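Local structure of 3-deoxy-D-manno-octulosonate 8-phosphate phosphatase KdsC (Haemophilus influenzae Rd, 1K1E) at residues I52-L57 against L72-F77; S121-D126 against N133-V138. The protein hydrolyses 3-deoxy-D-manno-octulosonate 8-phosphate to 3-deoxy-D-manno-octulosonate and inorganic phosphate, a magnesium-dependent step of lipopolysaccharide biosynthesis. All blocks are in the same frame, centred on the assembly; numbering follows the deposited sequence.

Interaction 1 of 2, residues I52-L57 against L72-F77; sequences IQVAVL and LGIKLF
With CG1 of I74 anti to the carbonyl carbon (chi1 -72°) and the chain extended to CD1, the isoleucine tip reaches two valines of the neighbouring strand. There CD1 meets V56 CG2 at 3.6 Å, the side chains crossing at about a right angle, and V54 CG1 at 4.1 Å. V56 presents that branch because its other methyl, CG1, lies opposite the backbone N (chi1 168°). I69 of helix 63-72 touches both V56 and I74, a packing expected of the beta-alpha-beta crossover that runs from strand 53-58 through this helix to strand 76-79, an edge strand of the chain's parallel, Rossmann-like sheet, as in HAD phosphatases. Between the backbones, V56 N donates to L76 O at 3.3 Å, a rather long bond, and F77 CA makes a CA-H...O contact with V56 O at 3.1 Å. Farther back, where the backbones diverge, a water bridges them, donating to V54 O at 2.7 Å and accepting from K75 N at 2.9 Å. A55 and L76 project to the sheet face that does not carry V56 and F77, their CB atoms 3.9 Å apart, and F10 of the central strand 10-14 touches both.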
loop_
_atom_site.group_PDB
_atom_site.type_symbol
_atom_site.label_atom_id
_atom_site.label_comp_id
_atom_site.label_asym_id
_atom_site.label_seq_id
_atom_site.Cartn_x
_atom_site.Cartn_y
_atom_site.Cartn_z
ATOM N N ILE A 52 -9.966 28.691 7.887
ATOM C CA ILE A 52 -9.707 27.796 9.013
ATOM C C ILE A 52 -8.242 27.421 8.917
ATOM O O ILE A 52 -7.815 26.748 7.952
ATOM C CB ILE A 52 -10.571 26.574 8.884
ATOM C CG1 ILE A 52 -12.051 26.975 9.012
ATOM C CG2 ILE A 52 -10.078 25.537 9.914
ATOM C CD1 ILE A 52 -12.977 25.795 8.687
ATOM N N GLN A 53 -7.430 27.835 9.886
ATOM C CA GLN A 53 -6.024 27.523 9.728
ATOM C C GLN A 53 -5.737 26.047 9.956
ATOM O O GLN A 53 -6.522 25.354 10.636
ATOM C CB GLN A 53 -5.237 28.347 10.711
ATOM C CG GLN A 53 -5.484 29.854 10.508
ATOM C CD GLN A 53 -4.818 30.656 11.642
ATOM O OE1 GLN A 53 -3.595 30.721 11.729
ATOM N NE2 GLN A 53 -5.626 31.204 12.521
ATOM N N VAL A 54 -4.614 25.590 9.437
ATOM C CA VAL A 54 -4.229 24.198 9.661
ATOM C C VAL A 54 -2.805 24.145 10.241
ATOM O O VAL A 54 -1.923 24.861 9.801
ATOM C CB VAL A 54 -4.314 23.386 8.372
ATOM C CG1 VAL A 54 -3.791 21.981 8.619
ATOM C CG2 VAL A 54 -5.804 23.430 7.821
ATOM N N ALA A 55 -2.594 23.303 11.241
ATOM C CA ALA A 55 -1.265 23.115 11.837
ATOM C C ALA A 55 -0.935 21.611 11.859
ATOM O O ALA A 55 -1.854 20.767 11.877
ATOM C CB ALA A 55 -1.211 23.668 13.264
ATOM N N VAL A 56 0.368 21.318 11.821
ATOM C CA VAL A 56 0.870 19.945 11.858
ATOM C C VAL A 56 1.625 19.777 13.173
ATOM O O VAL A 56 2.396 20.643 13.567
ATOM C CB VAL A 56 1.823 19.727 10.655
ATOM C CG1 VAL A 56 2.622 18.397 10.807
ATOM C CG2 VAL A 56 1.002 19.807 9.362
ATOM N N LEU A 57 1.430 18.631 13.829
ATOM C CA LEU A 57 2.069 18.351 15.101
ATOM C C LEU A 57 2.660 16.951 14.916
ATOM O O LEU A 57 1.939 16.044 14.575
ATOM C CB LEU A 57 1.000 18.335 16.186
ATOM C CG LEU A 57 1.284 18.860 17.591
ATOM C CD1 LEU A 57 0.329 18.174 18.509
ATOM C CD2 LEU A 57 2.712 18.598 18.065
ATOM N N LEU A 72 2.206 22.556 0.974
ATOM C CA LEU A 72 0.841 22.809 1.362
ATOM C C LEU A 72 0.528 24.231 1.799
ATOM O O LEU A 72 -0.621 24.581 1.938
ATOM C CB LEU A 72 0.453 21.851 2.470
ATOM C CG LEU A 72 0.313 20.392 2.022
ATOM C CD1 LEU A 72 0.120 19.538 3.235
ATOM C CD2 LEU A 72 -0.796 20.212 1.043
ATOM N N GLY A 73 1.564 25.026 2.020
ATOM C CA GLY A 73 1.391 26.409 2.445
ATOM C C GLY A 73 1.073 26.505 3.929
ATOM O O GLY A 73 0.536 27.514 4.406
ATOM N N ILE A 74 1.412 25.451 4.659
ATOM C CA ILE A 74 1.138 25.404 6.106
ATOM C C ILE A 74 2.228 26.197 6.791
ATOM O O ILE A 74 3.405 25.933 6.543
ATOM C CB ILE A 74 1.129 23.919 6.593
ATOM C CG1 ILE A 74 -0.134 23.219 6.071
ATOM C CG2 ILE A 74 1.230 23.828 8.051
ATOM C CD1 ILE A 74 -0.295 21.752 6.582
ATOM N N LYS A 75 1.887 27.187 7.626
ATOM C CA LYS A 75 2.964 27.934 8.289
ATOM C C LYS A 75 3.132 27.596 9.766
ATOM O O LYS A 75 4.145 27.910 10.362
ATOM C CB LYS A 75 2.717 29.446 8.215
ATOM C CG LYS A 75 3.832 30.257 8.872
ATOM C CD LYS A 75 3.332 31.486 9.714
ATOM C CE LYS A 75 4.339 31.740 10.928
ATOM N NZ LYS A 75 3.840 32.705 11.946
ATOM N N LEU A 76 2.111 26.968 10.350
ATOM C CA LEU A 76 2.077 26.608 11.760
ATOM C C LEU A 76 2.366 25.132 11.984
ATOM O O LEU A 76 1.615 24.309 11.503
ATOM C CB LEU A 76 0.661 26.895 12.291
ATOM C CG LEU A 76 0.132 28.338 12.148
ATOM C CD1 LEU A 76 -1.192 28.466 12.870
ATOM C CD2 LEU A 76 1.148 29.327 12.716
ATOM N N PHE A 77 3.419 24.804 12.719
ATOM C CA PHE A 77 3.727 23.407 12.959
ATOM C C PHE A 77 4.623 23.325 14.173
ATOM O O PHE A 77 5.324 24.263 14.513
ATOM C CB PHE A 77 4.477 22.784 11.767
ATOM C CG PHE A 77 5.594 23.607 11.281
ATOM C CD1 PHE A 77 6.862 23.453 11.805
ATOM C CD2 PHE A 77 5.384 24.491 10.236
ATOM C CE1 PHE A 77 7.940 24.166 11.271
ATOM C CE2 PHE A 77 6.465 25.220 9.691
ATOM C CZ PHE A 77 7.733 25.036 10.227
HETATM O O HOH W 1 -0.687 27.089 9.039
#

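Interaction 2 of 2, residues S121-D126 against N133-V138; sequences SFAVAD and NAVDHV
F122 lays one face of its ring over H137 CD2, which sits 3.6 Å from the ring plane and toward its rim. The two rings are oblique, with planes at 36°, and the CB of H137 also approaches F122 CD2 at 3.7 Å, making this a contact with the root of the histidine as well as its ring. Helix 147-158 supplies M151 and M154, which also touch F122. Both aromatic residues belong to the last parallel pair of the HAD-type sheet, in which strand 120-123 passes through the short helix 129-132 to the strand at the other edge, 137-138. A123 N donates to H137 O at 3.1 Å within this pairing. At its start S121 O accepts twice: H137 N comes at 3.0 Å, almost straight on to the carbonyl, whereas D136 N, at 2.9 Å, stands above the carbonyl plane. The same D136 N also donates to S121 OG, which a chi1 of 52° places between the serine's own N and carbonyl carbon, toward D136 N. In return, D136 OD1 takes S121 N at 3.0 Å on its anti side, tilted 25° out of the carboxylate plane, so each residue bonds through both backbone and side chain. Beyond the serine, both methyls of V135 rest against A123 CB, the nearer being CG1 at 3.7 Å, while F115 of helix 112-117 touches V135 and S121.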
loop_
_atom_site.group_PDB
_atom_site.type_symbol
_atom_site.label_atom_id
_atom_site.label_comp_id
_atom_site.label_asym_id
_atom_site.label_seq_id
_atom_site.Cartn_x
_atom_site.Cartn_y
_atom_site.Cartn_z
ATOM N N SER A 121 -12.339 16.479 18.671
ATOM C CA SER A 121 -11.297 15.530 18.287
ATOM C C SER A 121 -11.877 14.444 17.386
ATOM O O SER A 121 -13.009 14.009 17.565
ATOM C CB SER A 121 -10.721 14.880 19.550
ATOM O OG SER A 121 -11.777 14.350 20.340
ATOM N N PHE A 122 -11.029 13.967 16.479
ATOM C CA PHE A 122 -11.338 12.945 15.507
ATOM C C PHE A 122 -10.290 11.861 15.516
ATOM O O PHE A 122 -9.105 12.148 15.682
ATOM C CB PHE A 122 -11.273 13.533 14.107
ATOM C CG PHE A 122 -12.353 14.572 13.830
ATOM C CD1 PHE A 122 -12.173 15.893 14.236
ATOM C CD2 PHE A 122 -13.502 14.241 13.138
ATOM C CE1 PHE A 122 -13.108 16.856 13.965
ATOM C CE2 PHE A 122 -14.477 15.238 12.843
ATOM C CZ PHE A 122 -14.269 16.550 13.267
ATOM N N ALA A 123 -10.732 10.620 15.317
ATOM C CA ALA A 123 -9.764 9.525 15.226
ATOM C C ALA A 123 -9.966 8.900 13.879
ATOM O O ALA A 123 -11.118 8.788 13.416
ATOM C CB ALA A 123 -10.020 8.464 16.357
ATOM N N VAL A 124 -8.865 8.506 13.245
ATOM C CA VAL A 124 -8.914 7.777 11.968
ATOM C C VAL A 124 -9.500 6.396 12.214
ATOM O O VAL A 124 -9.466 5.871 13.346
ATOM C CB VAL A 124 -7.501 7.657 11.303
ATOM C CG1 VAL A 124 -7.003 9.052 10.956
ATOM C CG2 VAL A 124 -6.496 6.959 12.256
ATOM N N ALA A 125 -10.056 5.824 11.158
ATOM C CA ALA A 125 -10.737 4.514 11.289
ATOM C C ALA A 125 -9.936 3.341 11.824
ATOM O O ALA A 125 -10.511 2.369 12.329
ATOM C CB ALA A 125 -11.328 4.140 9.961
ATOM N N ASP A 126 -8.638 3.350 11.617
ATOM C CA ASP A 126 -7.826 2.210 12.044
ATOM C C ASP A 126 -7.117 2.485 13.338
ATOM O O ASP A 126 -6.255 1.717 13.753
ATOM C CB ASP A 126 -6.809 1.764 10.969
ATOM C CG ASP A 126 -5.963 2.915 10.429
ATOM O OD1 ASP A 126 -4.836 2.643 10.027
ATOM O OD2 ASP A 126 -6.382 4.091 10.371
ATOM N N ASN A 133 -12.386 5.561 21.472
ATOM C CA ASN A 133 -13.321 5.869 22.578
ATOM C C ASN A 133 -13.110 7.257 23.154
ATOM O O ASN A 133 -14.007 7.879 23.730
ATOM C CB ASN A 133 -13.146 4.861 23.699
ATOM C CG ASN A 133 -14.409 4.771 24.589
ATOM O OD1 ASN A 133 -14.348 4.846 25.822
ATOM N ND2 ASN A 133 -15.509 4.680 23.962
ATOM N N ALA A 134 -11.910 7.760 22.949
ATOM C CA ALA A 134 -11.563 9.057 23.491
ATOM C C ALA A 134 -11.955 10.300 22.679
ATOM O O ALA A 134 -12.015 11.416 23.218
ATOM C CB ALA A 134 -10.016 9.080 23.779
ATOM N N VAL A 135 -12.196 10.147 21.397
ATOM C CA VAL A 135 -12.461 11.338 20.560
ATOM C C VAL A 135 -13.951 11.606 20.425
ATOM O O VAL A 135 -14.782 10.774 20.821
ATOM C CB VAL A 135 -11.954 11.113 19.147
ATOM C CG1 VAL A 135 -10.445 10.820 19.127
ATOM C CG2 VAL A 135 -12.723 9.914 18.541
ATOM N N ASP A 136 -14.292 12.748 19.843
ATOM C CA ASP A 136 -15.682 13.125 19.622
ATOM C C ASP A 136 -16.263 12.421 18.421
ATOM O O ASP A 136 -17.438 12.034 18.419
ATOM C CB ASP A 136 -15.788 14.637 19.431
ATOM C CG ASP A 136 -15.425 15.388 20.688
ATOM O OD1 ASP A 136 -14.563 16.322 20.655
ATOM O OD2 ASP A 136 -15.977 15.001 21.733
ATOM N N HIS A 137 -15.430 12.213 17.410
ATOM C CA HIS A 137 -15.927 11.629 16.198
ATOM C C HIS A 137 -14.962 10.617 15.601
ATOM O O HIS A 137 -13.807 10.935 15.309
ATOM C CB HIS A 137 -16.182 12.773 15.195
ATOM C CG HIS A 137 -16.811 14.012 15.793
ATOM N ND1 HIS A 137 -18.165 14.124 16.049
ATOM C CD2 HIS A 137 -16.278 15.229 16.092
ATOM C CE1 HIS A 137 -18.441 15.353 16.466
ATOM N NE2 HIS A 137 -17.314 16.043 16.497
ATOM N N VAL A 138 -15.424 9.396 15.390
ATOM C CA VAL A 138 -14.566 8.407 14.761
ATOM C C VAL A 138 -14.836 8.438 13.283
ATOM O O VAL A 138 -15.972 8.229 12.869
ATOM C CB VAL A 138 -14.838 6.997 15.335
ATOM C CG1 VAL A 138 -13.987 5.922 14.563
ATOM C CG2 VAL A 138 -14.459 6.991 16.829
#

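How the interactions relate
From the N terminus, the chain first lays down strand 10-14, which later lies between the two contacts. Interaction 1 then closes a loop of 14 residues, mostly helix 63-72, and is complete before the chain crosses to the far half of the sheet through strand 102-106. Interaction 2 closes a shorter loop of six residues holding helix 129-132. The two neither nest nor cross but follow in series. The centres of interactions 1 and 2 are about 20 Å apart, on opposite sides of the chain's centre. Each joins an outermost strand of the sheet within the chain to its inner neighbour, with strands 10-14 and 102-106, bearing the cobalt ligands D14 and D107 near their ends, between them.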